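Long-range contact in ribonucleoside triphosphate reductase (Lactobacillus leichmannii, PDB 1L1L), which reduces ribonucleoside triphosphates to 2'-deoxyribonucleoside triphosphates as a monomeric, allosterically regulated class II enzyme that depends on vitamin B12: residues P176-A181 with G294-V299. Numbering follows the deposited sequence.
Sequences PRVDFA and GRLTAV
The guanidinium of Arg295 bends back beside the backbone of Pro176 and Arg177, its NH1 lying 3.1 Å from Pro176 CA. Bends at chi2 and chi3 (-81°) curl the Arg295 side chain round, bringing its CD within 3.8 Å of Arg177 CA, although its CB points away from this segment. Arg177 N meets the edge of the guanidinium close to its plane, but it and NH1 are both donors and form no bond; NH2 reaches the carbonyl of Ser173 in a weak hydrogen bond. The Arg177 side chain runs extended away from the contact, its NE 3.6 Å from Asp179 OD2, a long salt bridge of charges alone because the oxygen lies well out of the guanidinium plane. Gly294 O takes the hydrogen bond between the segments: Val178 N donates to it over 3.0 Å at an N-H...O angle of 146°, and Arg177 CA adds a CA-H...O contact at 3.1 Å. Val178 also pairs with Gly293 through the backbone. With Val178 CG1 anti to the backbone N (chi1 -178°), CG2 is left beside that N and reaches Leu296 CG at 3.9 Å, the side chains crossing at about a right angle; Leu296 also touches Leu288 of helix 275-289. Two loops thus meet just before helix 298-313, where Thr297, the N-cap, caps a backbone N while its own N bonds Asp300 OD2, consistent with a capping box.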
# COMPACT_ATOMS: atom_id res chain seq x y z
N PRO A 176 -11.55 -22.27 -17.13
CA PRO A 176 -12.09 -23.00 -18.28
C PRO A 176 -11.78 -22.40 -19.65
O PRO A 176 -11.33 -21.26 -19.76
CB PRO A 176 -13.59 -23.03 -18.00
CG PRO A 176 -13.80 -21.74 -17.26
CD PRO A 176 -12.64 -21.72 -16.30
N ARG A 177 -12.01 -23.18 -20.70
CA ARG A 177 -11.76 -22.70 -22.05
C ARG A 177 -12.68 -21.54 -22.38
O ARG A 177 -13.84 -21.53 -21.97
CB ARG A 177 -11.96 -23.83 -23.07
CG ARG A 177 -13.22 -24.65 -22.83
CD ARG A 177 -13.50 -25.59 -24.01
NE ARG A 177 -14.56 -26.56 -23.71
CZ ARG A 177 -15.10 -27.40 -24.59
NH1 ARG A 177 -14.68 -27.39 -25.86
NH2 ARG A 177 -16.04 -28.26 -24.22
N VAL A 178 -12.17 -20.55 -23.11
CA VAL A 178 -12.99 -19.41 -23.51
C VAL A 178 -13.98 -19.92 -24.55
O VAL A 178 -13.65 -20.02 -25.74
CB VAL A 178 -12.12 -18.28 -24.13
CG1 VAL A 178 -12.99 -17.09 -24.48
CG2 VAL A 178 -11.02 -17.87 -23.16
N ASP A 179 -15.19 -20.25 -24.10
CA ASP A 179 -16.25 -20.78 -24.96
C ASP A 179 -16.85 -19.88 -26.03
O ASP A 179 -17.17 -20.37 -27.12
CB ASP A 179 -17.39 -21.32 -24.09
CG ASP A 179 -17.05 -22.64 -23.45
OD1 ASP A 179 -17.76 -23.05 -22.51
OD2 ASP A 179 -16.07 -23.29 -23.89
N PHE A 180 -17.02 -18.59 -25.75
CA PHE A 180 -17.63 -17.69 -26.73
C PHE A 180 -16.93 -16.35 -26.91
O PHE A 180 -16.57 -15.69 -25.94
CB PHE A 180 -19.09 -17.40 -26.36
CG PHE A 180 -19.84 -18.59 -25.86
CD1 PHE A 180 -20.06 -19.70 -26.67
CD2 PHE A 180 -20.33 -18.61 -24.56
CE1 PHE A 180 -20.75 -20.81 -26.20
CE2 PHE A 180 -21.02 -19.72 -24.07
CZ PHE A 180 -21.23 -20.82 -24.90
N ALA A 181 -16.75 -15.95 -28.16
CA ALA A 181 -16.15 -14.65 -28.46
C ALA A 181 -17.35 -13.71 -28.41
O ALA A 181 -18.28 -13.86 -29.20
CB ALA A 181 -15.54 -14.65 -29.84
N GLY A 294 -9.95 -21.31 -26.98
CA GLY A 294 -8.69 -21.75 -26.38
C GLY A 294 -8.64 -21.64 -24.87
O GLY A 294 -9.64 -21.83 -24.17
N ARG A 295 -7.45 -21.34 -24.35
CA ARG A 295 -7.25 -21.24 -22.91
C ARG A 295 -6.52 -19.96 -22.52
O ARG A 295 -5.65 -19.48 -23.26
CB ARG A 295 -6.45 -22.46 -22.41
CG ARG A 295 -7.15 -23.78 -22.64
CD ARG A 295 -8.23 -24.02 -21.60
NE ARG A 295 -7.67 -24.52 -20.35
CZ ARG A 295 -8.39 -24.80 -19.27
NH1 ARG A 295 -9.70 -24.62 -19.29
NH2 ARG A 295 -7.81 -25.26 -18.17
N LEU A 296 -6.88 -19.40 -21.37
CA LEU A 296 -6.23 -18.19 -20.89
C LEU A 296 -4.90 -18.54 -20.22
O LEU A 296 -4.82 -19.53 -19.49
CB LEU A 296 -7.13 -17.47 -19.87
CG LEU A 296 -8.47 -16.92 -20.39
CD1 LEU A 296 -9.30 -16.39 -19.23
CD2 LEU A 296 -8.20 -15.82 -21.40
N THR A 297 -3.88 -17.73 -20.48
CA THR A 297 -2.56 -17.93 -19.89
C THR A 297 -2.41 -16.96 -18.72
O THR A 297 -3.30 -16.14 -18.47
CB THR A 297 -1.42 -17.65 -20.90
OG1 THR A 297 -1.47 -16.28 -21.30
CG2 THR A 297 -1.57 -18.55 -22.14
N ALA A 298 -1.29 -17.04 -18.00
CA ALA A 298 -1.04 -16.15 -16.87
C ALA A 298 -0.89 -14.75 -17.42
O ALA A 298 -1.25 -13.77 -16.76
CB ALA A 298 0.22 -16.57 -16.13
N VAL A 299 -0.34 -14.65 -18.63
CA VAL A 299 -0.15 -13.35 -19.25
C VAL A 299 -1.52 -12.72 -19.54
O VAL A 299 -1.70 -11.52 -19.33
CB VAL A 299 0.67 -13.46 -20.56
CG1 VAL A 299 0.69 -12.11 -21.27
CG2 VAL A 299 2.10 -13.89 -20.25